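PDB 3LHO: putative hydrolase from Shewanella frigidimarina, which probably acts as an iron(II)-dependent dioxygenase of the 2-oxoadipate dioxygenase/decarboxylase family, and carries a nickel ion in this crystal. Local coordinates for residues Y66-D71 against I80-E85; D137-T142 against N221-D226; A157-R162 against V227-C232. One frame throughout, in Å; residues are numbered along the deposited sequence. Where two conformers were deposited one is given.

Interaction 1. Residues Y66-D71 against I80-E85; sequences YVDSGD and IAKHFE
K82 reaches between two acidic side chains of the facing strand. Its chain bends in its outer half, at chi3 (73°) and chi4 (62°), and this curl brings NZ into salt bridges with both aspartates. D71 lies alongside the lysine and offers OD1 through its syn lone pair, 2.5 Å from K82 NZ. D68 crosses it at about a right angle, with OD2 2.7 Å from K82 NZ. A long flexible cation suits this partly exposed spot, where two carboxylates would probably repel each other without it. D68, K82 and D71 share a sheet face with F84, whose ring packs on A58 and T62 of helix 54-62 while its CD2 nears D68 CA. The two strands form an antiparallel beta hairpin, interrupted by a classic beta bulge at S69 and G70 facing H83. S69 N donates to H83 O, and H83 N returns a bond to G70 O. The bulge brings S69 CB over one face of the H83 imidazole, a CH-pi contact 3.9 Å from the ring centroid. That ring is fixed at both nitrogens: NE2 donates nearly straight (169°) to E85 OE2, close to the ring plane, while ND1 pairs with the hydroxyl of Y72.

Interaction 2. Residues D137-T142 against N221-D226; sequences DVDKAT and NFTDGD
T223 N, in the type I turn F222-G225, donates almost straight (167°) to V138 O at 2.9 Å, in the loop before helix 140-149; the same oxygen sits at the F222 ring edge, near its plane. K140 N, in the first turn of the helix, is met by D224 OD1 through its syn lone pair at 3.0 Å. A chi1 of 52° folds the D224 carboxylate back beside its own backbone and toward that N-H; a short acidic side chain suits a helix start, where amides lack acceptors within the helix. D139 is the N-cap: its OD1 takes T142 N and T142 OG1 from opposite faces of the carboxylate plane. Water adds two bridges, one between V138 N and N221 O, the other between A141 N and D224 OD2. Apolar contacts accompany these bonds. V138 CG1 lies 3.9 Å from F222 CD1, the two side chains running side by side. T223 CG2 rests 3.6 Å from D137 CB. The buried F222 ring also meets Y143 of helix 140-149 and V227 of strand 225-230, while V138 packs on L115 of helix 106-116, so the hairpin turn rests on the start of one helix beside another.

Interaction 3. Residues A157-R162 against V227-C232; sequences AALGYR and VEIPSC
A158 and I229 make the closest approach, methyl against methyl, with A158 CB 3.5 Å from I229 CD1. The isoleucine gets there through its longer branch: a chi1 of 72° sets CG1 between backbone N and carbonyl carbon, and the extended chi2 (163°) carries CD1 on to the helix. Alanine's single methyl suits this spot, meeting I229 CD1 directly. L159, one residue on, adds a looser contact, its CD1 4.5 Å from the same I229 CD1. These van der Waals contacts set the last turn of helix 151-159 against the end of strand 225-230, the second strand of a two-stranded antiparallel hairpin distinct from the main sheet that carries the nickel ligands H41, H165 and E235. L159 CD1 also meets backbone, lying 4.1 Å from S231 CA and 4.3 Å from P230 O, where the chain leaves the strand. The polar groups of S231 find partners outside the two segments: S231 OG bonds to M20 O, and S231 O accepts from W155 NE1. V218 and Y143 add further apolar surface, V218 touching L159 and Y143 touching both A158 and I229.

Overall arrangement
Along the chain interaction 1 comes first and closes locally, strand 67-74 turning back into strand 79-85 at one margin of the seven-stranded sheet. Interactions 2 and 3 follow and cross: 137-142 and 157-162 come in order, then 221-226 and 227-232, so each loop holds one end of the other. Both close long loops and share strand 225-230, which ties the two-stranded hairpin to the consecutive helices 140-149 and 151-159. They meet where V227 packs on F222 and K140, their centres about 12 Å apart. Interaction 1 lies on the opposite side of the chain's centre, about 34 Å from interaction 2 and about 25 Å from interaction 3 between centres.

Interaction 1. Residues Y66-D71 against I80-E85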
ATOM      1  N   TYR A  66       3.138 -12.080 -12.366  1.00 17.63           N
ATOM      2  CA  TYR A  66       3.481 -12.216 -10.957  1.00 15.19           C
ATOM      3  C   TYR A  66       3.204 -13.602 -10.454  1.00 15.46           C
ATOM      4  O   TYR A  66       2.251 -14.268 -10.855  1.00 16.01           O
ATOM      5  CB  TYR A  66       2.745 -11.151 -10.096  1.00 14.91           C
ATOM      6  CG  TYR A  66       3.407  -9.797 -10.119  1.00 15.04           C
ATOM      7  CD1 TYR A  66       3.206  -8.879 -11.172  1.00 13.58           C
ATOM      8  CD2 TYR A  66       4.292  -9.435  -9.112  1.00 17.93           C
ATOM      9  CE1 TYR A  66       3.888  -7.608 -11.168  1.00 16.21           C
ATOM     10  CE2 TYR A  66       4.943  -8.197  -9.101  1.00 11.83           C
ATOM     11  CZ  TYR A  66       4.766  -7.295 -10.135  1.00 14.63           C
ATOM     12  OH  TYR A  66       5.483  -6.100 -10.052  1.00 14.01           O
ATOM     13  N   VAL A  67       4.017 -14.033  -9.514  1.00 16.85           N
ATOM     14  CA  VAL A  67       3.930 -15.360  -8.949  0.50 17.69           C
ATOM     15  C   VAL A  67       3.773 -15.234  -7.438  1.00 18.05           C
ATOM     16  O   VAL A  67       4.469 -14.439  -6.818  1.00 17.41           O
ATOM     17  CB  VAL A  67       5.201 -16.162  -9.260  0.50 19.27           C
ATOM     18  CG1 VAL A  67       5.155 -17.545  -8.577  0.50 13.73           C
ATOM     19  CG2 VAL A  67       5.401 -16.276 -10.800  0.50 20.65           C
ATOM     20  N   ASP A  68       2.857 -16.013  -6.887  1.00 18.12           N
ATOM     21  CA  ASP A  68       2.644 -16.138  -5.465  1.00 19.28           C
ATOM     22  C   ASP A  68       3.944 -16.536  -4.778  1.00 18.45           C
ATOM     23  O   ASP A  68       4.502 -17.560  -5.109  1.00 19.96           O
ATOM     24  CB  ASP A  68       1.550 -17.200  -5.264  1.00 22.10           C
ATOM     25  CG  ASP A  68       1.149 -17.357  -3.838  1.00 28.12           C
ATOM     26  OD1 ASP A  68       1.733 -16.673  -2.941  1.00 33.48           O
ATOM     27  OD2 ASP A  68       0.225 -18.163  -3.623  1.00 26.03           O
ATOM     28  N   SER A  69       4.425 -15.726  -3.838  1.00 16.27           N
ATOM     29  CA  SER A  69       5.760 -15.858  -3.276  1.00 18.61           C
ATOM     30  C   SER A  69       5.824 -15.822  -1.748  1.00 20.64           C
ATOM     31  O   SER A  69       6.905 -15.938  -1.204  1.00 22.29           O
ATOM     32  CB  SER A  69       6.694 -14.764  -3.836  1.00 20.10           C
ATOM     33  OG  SER A  69       6.837 -14.880  -5.253  1.00 23.06           O
ATOM     34  N   GLY A  70       4.706 -15.651  -1.045  1.00 19.77           N
ATOM     35  CA  GLY A  70       4.751 -15.575   0.436  1.00 20.38           C
ATOM     36  C   GLY A  70       3.368 -15.390   1.036  1.00 21.20           C
ATOM     37  O   GLY A  70       2.576 -14.661   0.469  1.00 17.87           O
ATOM     38  N   ASP A  71       3.072 -16.096   2.134  1.00 18.89           N
ATOM     39  CA  ASP A  71       1.790 -16.043   2.869  1.00 20.40           C
ATOM     40  C   ASP A  71       2.068 -15.500   4.273  1.00 21.30           C
ATOM     41  O   ASP A  71       3.063 -15.871   4.875  1.00 19.93           O
ATOM     42  CB  ASP A  71       1.180 -17.448   2.979  1.00 19.62           C
ATOM     43  CG  ASP A  71       0.519 -17.918   1.688  1.00 26.70           C
ATOM     44  OD1 ASP A  71       0.557 -17.169   0.682  1.00 21.35           O
ATOM     45  OD2 ASP A  71      -0.042 -19.030   1.684  1.00 22.23           O
ATOM     46  N   ILE A  80      -4.875 -11.193   6.828  1.00 19.03           N
ATOM     47  CA  ILE A  80      -3.984 -12.119   6.142  0.50 18.34           C
ATOM     48  C   ILE A  80      -3.433 -11.424   4.911  1.00 17.90           C
ATOM     49  O   ILE A  80      -4.002 -10.458   4.368  1.00 19.11           O
ATOM     50  CB  ILE A  80      -4.613 -13.490   5.796  0.50 18.33           C
ATOM     51  CG1 ILE A  80      -5.808 -13.328   4.851  0.50 13.49           C
ATOM     52  CG2 ILE A  80      -4.983 -14.242   7.096  0.50 14.63           C
ATOM     53  CD1 ILE A  80      -6.117 -14.603   4.032  0.50 13.42           C
ATOM     54  N   ALA A  81      -2.265 -11.871   4.483  1.00 16.76           N
ATOM     55  CA  ALA A  81      -1.699 -11.217   3.301  1.00 16.99           C
ATOM     56  C   ALA A  81      -0.836 -12.196   2.535  1.00 17.39           C
ATOM     57  O   ALA A  81      -0.451 -13.294   3.036  1.00 15.33           O
ATOM     58  CB  ALA A  81      -0.874  -9.974   3.709  1.00 14.33           C
ATOM     59  N   LYS A  82      -0.501 -11.780   1.329  1.00 15.28           N
ATOM     60  CA  LYS A  82       0.442 -12.523   0.478  1.00 16.43           C
ATOM     61  C   LYS A  82       1.277 -11.474  -0.264  1.00 18.02           C
ATOM     62  O   LYS A  82       0.813 -10.303  -0.445  1.00 15.90           O
ATOM     63  CB  LYS A  82      -0.295 -13.373  -0.572  1.00 15.71           C
ATOM     64  CG  LYS A  82      -1.338 -14.417  -0.078  1.00 14.40           C
ATOM     65  CD  LYS A  82      -2.167 -15.042  -1.257  1.00 16.68           C
ATOM     66  CE  LYS A  82      -1.395 -16.011  -2.101  1.00 15.48           C
ATOM     67  NZ  LYS A  82      -0.888 -17.238  -1.366  1.00 18.26           N
ATOM     68  N   HIS A  83       2.477 -11.887  -0.684  1.00 17.01           N
ATOM     69  CA  HIS A  83       3.246 -11.095  -1.613  1.00 16.44           C
ATOM     70  C   HIS A  83       3.537 -11.893  -2.869  1.00 16.33           C
ATOM     71  O   HIS A  83       3.559 -13.131  -2.846  1.00 13.41           O
ATOM     72  CB  HIS A  83       4.499 -10.456  -0.947  1.00 17.81           C
ATOM     73  CG  HIS A  83       5.776 -11.192  -1.177  1.00 18.34           C
ATOM     74  ND1 HIS A  83       6.294 -12.106  -0.275  1.00 14.63           N
ATOM     75  CD2 HIS A  83       6.669 -11.110  -2.193  1.00 15.42           C
ATOM     76  CE1 HIS A  83       7.440 -12.576  -0.758  1.00 18.76           C
ATOM     77  NE2 HIS A  83       7.693 -11.979  -1.920  1.00 21.75           N
ATOM     78  N   PHE A  84       3.675 -11.129  -3.972  1.00 14.33           N
ATOM     79  CA  PHE A  84       3.887 -11.627  -5.320  1.00 14.98           C
ATOM     80  C   PHE A  84       5.150 -11.000  -5.911  1.00 14.45           C
ATOM     81  O   PHE A  84       5.439  -9.821  -5.665  1.00 14.96           O
ATOM     82  CB  PHE A  84       2.664 -11.321  -6.221  1.00 17.73           C
ATOM     83  CG  PHE A  84       1.367 -11.834  -5.664  1.00 16.82           C
ATOM     84  CD1 PHE A  84       0.711 -11.122  -4.645  1.00 16.98           C
ATOM     85  CD2 PHE A  84       0.828 -13.024  -6.102  1.00 16.31           C
ATOM     86  CE1 PHE A  84      -0.449 -11.600  -4.084  1.00 16.83           C
ATOM     87  CE2 PHE A  84      -0.360 -13.526  -5.551  1.00 15.69           C
ATOM     88  CZ  PHE A  84      -1.006 -12.798  -4.537  1.00 13.76           C
ATOM     89  N   GLU A  85       5.872 -11.807  -6.701  1.00 16.70           N
ATOM     90  CA  GLU A  85       7.113 -11.426  -7.356  1.00 16.16           C
ATOM     91  C   GLU A  85       7.038 -11.641  -8.873  1.00 17.71           C
ATOM     92  O   GLU A  85       6.373 -12.589  -9.344  1.00 16.66           O
ATOM     93  CB  GLU A  85       8.263 -12.262  -6.810  1.00 18.47           C
ATOM     94  CG  GLU A  85       8.565 -11.940  -5.350  1.00 17.13           C
ATOM     95  CD  GLU A  85       9.654 -12.807  -4.750  1.00 25.52           C
ATOM     96  OE1 GLU A  85      10.321 -13.562  -5.501  1.00 26.21           O
ATOM     97  OE2 GLU A  85       9.818 -12.732  -3.504  1.00 25.23           O
TER

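Interaction 2. Residues D137-T142 against N221-D226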
ATOM      1  N   ASP A 137     -21.262   5.113  -1.382  1.00 22.38           N
ATOM      2  CA  ASP A 137     -21.592   6.211  -0.462  1.00 20.78           C
ATOM      3  C   ASP A 137     -21.272   5.777   0.961  1.00 19.60           C
ATOM      4  O   ASP A 137     -21.522   4.635   1.352  1.00 19.55           O
ATOM      5  CB  ASP A 137     -23.070   6.531  -0.513  1.00 21.11           C
ATOM      6  CG  ASP A 137     -23.464   7.123  -1.829  1.00 25.06           C
ATOM      7  OD1 ASP A 137     -22.654   7.905  -2.359  1.00 28.21           O
ATOM      8  OD2 ASP A 137     -24.537   6.773  -2.343  1.00 38.87           O
ATOM      9  N   VAL A 138     -20.723   6.693   1.733  1.00 19.44           N
ATOM     10  CA  VAL A 138     -20.453   6.405   3.132  1.00 18.82           C
ATOM     11  C   VAL A 138     -20.602   7.696   3.931  1.00 20.04           C
ATOM     12  O   VAL A 138     -20.229   8.784   3.452  1.00 18.04           O
ATOM     13  CB  VAL A 138     -19.070   5.738   3.289  1.00 21.42           C
ATOM     14  CG1 VAL A 138     -17.971   6.528   2.598  1.00 16.64           C
ATOM     15  CG2 VAL A 138     -18.752   5.466   4.767  1.00 23.21           C
ATOM     16  N   ASP A 139     -21.162   7.573   5.129  1.00 17.92           N
ATOM     17  CA  ASP A 139     -21.364   8.748   6.006  1.00 18.70           C
ATOM     18  C   ASP A 139     -20.337   8.783   7.150  1.00 16.59           C
ATOM     19  O   ASP A 139     -19.592   7.819   7.375  1.00 17.18           O
ATOM     20  CB  ASP A 139     -22.808   8.850   6.552  1.00 19.04           C
ATOM     21  CG  ASP A 139     -23.212   7.693   7.469  1.00 21.08           C
ATOM     22  OD1 ASP A 139     -22.378   6.872   7.906  1.00 24.14           O
ATOM     23  OD2 ASP A 139     -24.425   7.599   7.715  1.00 26.86           O
ATOM     24  N   LYS A 140     -20.323   9.892   7.877  1.00 17.56           N
ATOM     25  CA  LYS A 140     -19.293  10.125   8.887  1.00 18.14           C
ATOM     26  C   LYS A 140     -19.414   9.143  10.028  1.00 18.12           C
ATOM     27  O   LYS A 140     -18.396   8.667  10.525  1.00 18.70           O
ATOM     28  CB  LYS A 140     -19.350  11.574   9.406  1.00 19.51           C
ATOM     29  CG  LYS A 140     -19.004  12.613   8.323  1.00 21.19           C
ATOM     30  CD  LYS A 140     -18.870  14.034   8.878  1.00 17.05           C
ATOM     31  CE  LYS A 140     -20.172  14.665   9.154  1.00 13.92           C
ATOM     32  NZ  LYS A 140     -19.965  16.000   9.838  1.00 13.38           N
ATOM     33  N   ALA A 141     -20.647   8.822  10.436  1.00 18.09           N
ATOM     34  CA  ALA A 141     -20.871   7.926  11.578  1.00 18.82           C
ATOM     35  C   ALA A 141     -20.375   6.532  11.253  1.00 16.48           C
ATOM     36  O   ALA A 141     -19.844   5.826  12.144  1.00 20.15           O
ATOM     37  CB  ALA A 141     -22.382   7.880  11.968  1.00 18.82           C
ATOM     38  N   THR A 142     -20.547   6.128   9.998  1.00 19.04           N
ATOM     39  CA  THR A 142     -20.035   4.812   9.528  1.00 18.21           C
ATOM     40  C   THR A 142     -18.517   4.774   9.560  1.00 18.74           C
ATOM     41  O   THR A 142     -17.918   3.834  10.096  1.00 17.23           O
ATOM     42  CB  THR A 142     -20.586   4.458   8.140  1.00 16.83           C
ATOM     43  OG1 THR A 142     -22.009   4.328   8.223  1.00 18.24           O
ATOM     44  CG2 THR A 142     -20.005   3.120   7.640  1.00 17.27           C
ATOM     45  N   ASN A 221     -15.188  13.064   0.605  1.00 18.25           N
ATOM     46  CA  ASN A 221     -16.545  13.568   0.467  1.00 21.11           C
ATOM     47  C   ASN A 221     -17.555  12.551   0.966  1.00 23.10           C
ATOM     48  O   ASN A 221     -18.104  11.756   0.225  1.00 26.71           O
ATOM     49  CB  ASN A 221     -16.814  14.009  -0.969  1.00 22.08           C
ATOM     50  CG  ASN A 221     -15.799  15.028  -1.461  1.00 21.47           C
ATOM     51  OD1 ASN A 221     -15.013  14.746  -2.354  1.00 20.69           O
ATOM     52  ND2 ASN A 221     -15.756  16.186  -0.822  1.00 19.74           N
ATOM     53  N   PHE A 222     -17.756  12.562   2.268  1.00 21.95           N
ATOM     54  CA  PHE A 222     -18.760  11.738   2.900  1.00 21.66           C
ATOM     55  C   PHE A 222     -20.130  12.257   2.477  1.00 20.82           C
ATOM     56  O   PHE A 222     -20.280  13.407   2.000  1.00 21.55           O
ATOM     57  CB  PHE A 222     -18.598  11.729   4.431  1.00 18.55           C
ATOM     58  CG  PHE A 222     -17.344  11.028   4.910  1.00 23.11           C
ATOM     59  CD1 PHE A 222     -17.238   9.652   4.858  1.00 23.17           C
ATOM     60  CD2 PHE A 222     -16.270  11.744   5.413  1.00 20.87           C
ATOM     61  CE1 PHE A 222     -16.085   9.006   5.257  1.00 24.35           C
ATOM     62  CE2 PHE A 222     -15.130  11.112   5.831  1.00 20.75           C
ATOM     63  CZ  PHE A 222     -15.025   9.719   5.741  1.00 22.90           C
ATOM     64  N   THR A 223     -21.139  11.409   2.634  1.00 22.54           N
ATOM     65  CA  THR A 223     -22.499  11.807   2.314  1.00 20.99           C
ATOM     66  C   THR A 223     -22.937  13.024   3.121  1.00 21.94           C
ATOM     67  O   THR A 223     -23.618  13.874   2.596  1.00 21.90           O
ATOM     68  CB  THR A 223     -23.510  10.620   2.458  1.00 22.90           C
ATOM     69  OG1 THR A 223     -23.484  10.095   3.787  1.00 25.31           O
ATOM     70  CG2 THR A 223     -23.118   9.510   1.502  1.00 24.16           C
ATOM     71  N   ASP A 224     -22.496  13.146   4.369  1.00 19.39           N
ATOM     72  CA  ASP A 224     -22.915  14.265   5.192  1.00 19.39           C
ATOM     73  C   ASP A 224     -21.784  15.193   5.611  1.00 17.74           C
ATOM     74  O   ASP A 224     -21.905  15.864   6.615  1.00 18.86           O
ATOM     75  CB  ASP A 224     -23.676  13.746   6.438  1.00 20.19           C
ATOM     76  CG  ASP A 224     -22.920  12.679   7.208  1.00 18.77           C
ATOM     77  OD1 ASP A 224     -21.804  12.287   6.814  1.00 18.16           O
ATOM     78  OD2 ASP A 224     -23.498  12.138   8.180  1.00 20.73           O
ATOM     79  N   GLY A 225     -20.689  15.252   4.854  1.00 18.98           N
ATOM     80  CA  GLY A 225     -19.567  16.122   5.209  1.00 17.87           C
ATOM     81  C   GLY A 225     -18.329  15.917   4.358  1.00 16.98           C
ATOM     82  O   GLY A 225     -18.161  14.878   3.714  1.00 18.51           O
ATOM     83  N   ASP A 226     -17.499  16.949   4.338  1.00 15.99           N
ATOM     84  CA  ASP A 226     -16.214  16.963   3.668  1.00 15.69           C
ATOM     85  C   ASP A 226     -15.137  16.999   4.745  1.00 16.54           C
ATOM     86  O   ASP A 226     -14.941  17.994   5.422  1.00 19.55           O
ATOM     87  CB  ASP A 226     -16.118  18.176   2.766  1.00 19.10           C
ATOM     88  CG  ASP A 226     -17.267  18.241   1.793  1.00 15.77           C
ATOM     89  OD1 ASP A 226     -17.392  17.298   1.002  1.00 20.16           O
ATOM     90  OD2 ASP A 226     -18.042  19.198   1.871  1.00 22.28           O
TER
HETATM   91  O   HOH W   1     -19.981   9.400   0.049  1.00 24.76           O
HETATM   92  O   HOH W   2     -22.967  10.493  10.042  1.00 15.63           O

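Interaction 3. Residues A157-R162 against V227-C232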
ATOM      1  N   ALA A 157     -12.613   2.145   3.741  1.00 15.13           N
ATOM      2  CA  ALA A 157     -13.940   2.766   3.602  1.00 15.00           C
ATOM      3  C   ALA A 157     -13.843   4.195   3.046  1.00 16.45           C
ATOM      4  O   ALA A 157     -14.667   4.604   2.169  1.00 15.43           O
ATOM      5  CB  ALA A 157     -14.700   2.738   4.956  1.00 12.98           C
ATOM      6  N   ALA A 158     -12.845   4.959   3.502  1.00 15.66           N
ATOM      7  CA  ALA A 158     -12.699   6.381   3.072  1.00 17.77           C
ATOM      8  C   ALA A 158     -12.141   6.552   1.663  1.00 18.07           C
ATOM      9  O   ALA A 158     -12.555   7.470   0.929  1.00 17.32           O
ATOM     10  CB  ALA A 158     -11.853   7.210   4.082  1.00 16.79           C
ATOM     11  N   LEU A 159     -11.184   5.721   1.279  1.00 21.22           N
ATOM     12  CA  LEU A 159     -10.425   5.974   0.017  1.00 19.14           C
ATOM     13  C   LEU A 159     -10.623   4.924  -1.088  1.00 16.19           C
ATOM     14  O   LEU A 159     -10.367   5.192  -2.272  1.00 19.73           O
ATOM     15  CB  LEU A 159      -8.936   6.144   0.361  1.00 20.83           C
ATOM     16  CG  LEU A 159      -8.651   7.486   1.080  1.00 23.24           C
ATOM     17  CD1 LEU A 159      -7.300   7.456   1.706  1.00 25.56           C
ATOM     18  CD2 LEU A 159      -8.773   8.685   0.133  1.00 24.96           C
ATOM     19  N   GLY A 160     -11.125   3.764  -0.701  1.00 16.67           N
ATOM     20  CA  GLY A 160     -11.419   2.693  -1.630  1.00 16.48           C
ATOM     21  C   GLY A 160     -10.188   1.987  -2.189  1.00 16.65           C
ATOM     22  O   GLY A 160      -9.210   1.713  -1.468  1.00 16.53           O
ATOM     23  N   TYR A 161     -10.279   1.632  -3.463  1.00 15.83           N
ATOM     24  CA  TYR A 161      -9.288   0.805  -4.131  1.00 14.19           C
ATOM     25  C   TYR A 161      -8.273   1.678  -4.828  1.00 16.42           C
ATOM     26  O   TYR A 161      -8.506   2.164  -5.934  1.00 14.12           O
ATOM     27  CB  TYR A 161      -9.959  -0.224  -5.073  1.00 17.39           C
ATOM     28  CG  TYR A 161     -10.640  -1.265  -4.232  1.00 17.10           C
ATOM     29  CD1 TYR A 161      -9.897  -2.165  -3.516  1.00 16.62           C
ATOM     30  CD2 TYR A 161     -12.020  -1.244  -4.020  1.00 16.52           C
ATOM     31  CE1 TYR A 161     -10.479  -3.072  -2.710  1.00 17.95           C
ATOM     32  CE2 TYR A 161     -12.618  -2.154  -3.130  1.00 18.35           C
ATOM     33  CZ  TYR A 161     -11.850  -3.057  -2.520  1.00 17.20           C
ATOM     34  OH  TYR A 161     -12.439  -3.936  -1.633  1.00 14.87           O
ATOM     35  N   ARG A 162      -7.169   1.914  -4.146  1.00 13.27           N
ATOM     36  CA  ARG A 162      -6.077   2.785  -4.599  1.00 15.10           C
ATOM     37  C   ARG A 162      -4.822   2.301  -3.872  1.00 15.76           C
ATOM     38  O   ARG A 162      -4.924   1.601  -2.852  1.00 16.05           O
ATOM     39  CB  ARG A 162      -6.322   4.279  -4.274  1.00 15.54           C
ATOM     40  CG  ARG A 162      -7.668   4.808  -4.611  1.00 18.14           C
ATOM     41  CD  ARG A 162      -7.877   6.235  -4.171  1.00 21.06           C
ATOM     42  NE  ARG A 162      -7.138   7.191  -4.994  1.00 18.59           N
ATOM     43  CZ  ARG A 162      -7.295   8.516  -4.963  1.00 24.22           C
ATOM     44  NH1 ARG A 162      -8.191   9.091  -4.174  1.00 21.74           N
ATOM     45  NH2 ARG A 162      -6.522   9.285  -5.727  1.00 20.89           N
ATOM     46  N   VAL A 227     -14.467  15.879   4.911  1.00 16.59           N
ATOM     47  CA  VAL A 227     -13.544  15.692   6.006  1.00 14.60           C
ATOM     48  C   VAL A 227     -12.113  15.503   5.518  1.00 16.15           C
ATOM     49  O   VAL A 227     -11.826  14.681   4.624  1.00 15.76           O
ATOM     50  CB  VAL A 227     -13.963  14.495   6.847  1.00 17.05           C
ATOM     51  CG1 VAL A 227     -12.993  14.328   7.993  1.00 15.69           C
ATOM     52  CG2 VAL A 227     -15.416  14.663   7.366  1.00 17.06           C
ATOM     53  N   GLU A 228     -11.193  16.247   6.125  1.00 15.92           N
ATOM     54  CA  GLU A 228      -9.779  16.047   5.870  1.00 16.22           C
ATOM     55  C   GLU A 228      -9.178  14.902   6.693  1.00 16.59           C
ATOM     56  O   GLU A 228      -9.263  14.880   7.912  1.00 16.49           O
ATOM     57  CB  GLU A 228      -9.061  17.369   6.131  1.00 17.39           C
ATOM     58  CG  GLU A 228      -7.742  17.495   5.509  1.00 23.62           C
ATOM     59  CD  GLU A 228      -7.238  18.929   5.608  1.00 33.80           C
ATOM     60  OE1 GLU A 228      -7.758  19.812   4.900  1.00 40.93           O
ATOM     61  OE2 GLU A 228      -6.366  19.172   6.435  1.00 31.57           O
ATOM     62  N   ILE A 229      -8.588  13.921   6.023  1.00 15.19           N
ATOM     63  CA  ILE A 229      -7.972  12.802   6.713  1.00 16.87           C
ATOM     64  C   ILE A 229      -6.577  12.521   6.133  1.00 18.23           C
ATOM     65  O   ILE A 229      -6.260  12.915   5.006  1.00 16.67           O
ATOM     66  CB  ILE A 229      -8.873  11.491   6.638  1.00 18.59           C
ATOM     67  CG1 ILE A 229      -8.867  10.889   5.229  1.00 21.85           C
ATOM     68  CG2 ILE A 229     -10.335  11.789   7.170  1.00 12.67           C
ATOM     69  CD1 ILE A 229      -9.362   9.437   5.148  1.00 21.48           C
ATOM     70  N   PRO A 230      -5.743  11.812   6.891  1.00 16.62           N
ATOM     71  CA  PRO A 230      -4.508  11.327   6.288  1.00 18.64           C
ATOM     72  C   PRO A 230      -4.752  10.407   5.109  1.00 18.01           C
ATOM     73  O   PRO A 230      -5.658   9.545   5.131  1.00 17.41           O
ATOM     74  CB  PRO A 230      -3.853  10.530   7.427  1.00 16.58           C
ATOM     75  CG  PRO A 230      -4.516  11.037   8.677  1.00 20.58           C
ATOM     76  CD  PRO A 230      -5.903  11.301   8.267  1.00 21.10           C
ATOM     77  N   SER A 231      -3.940  10.571   4.085  1.00 19.19           N
ATOM     78  CA  SER A 231      -4.103   9.761   2.886  1.00 20.11           C
ATOM     79  C   SER A 231      -3.049   8.654   2.936  1.00 20.45           C
ATOM     80  O   SER A 231      -3.286   7.602   3.532  1.00 17.35           O
ATOM     81  CB  SER A 231      -4.019  10.640   1.628  1.00 17.85           C
ATOM     82  OG  SER A 231      -2.839  11.436   1.657  1.00 20.31           O
ATOM     83  N   CYS A 232      -1.888   8.893   2.344  1.00 19.51           N
ATOM     84  CA  CYS A 232      -0.801   7.888   2.306  1.00 18.40           C
ATOM     85  C   CYS A 232       0.540   8.495   2.653  1.00 18.49           C
ATOM     86  O   CYS A 232       0.773   9.690   2.419  1.00 18.69           O
ATOM     87  CB  CYS A 232      -0.637   7.355   0.885  1.00 20.68           C
ATOM     88  SG  CYS A 232      -2.155   6.767   0.080  1.00 18.96           S
TER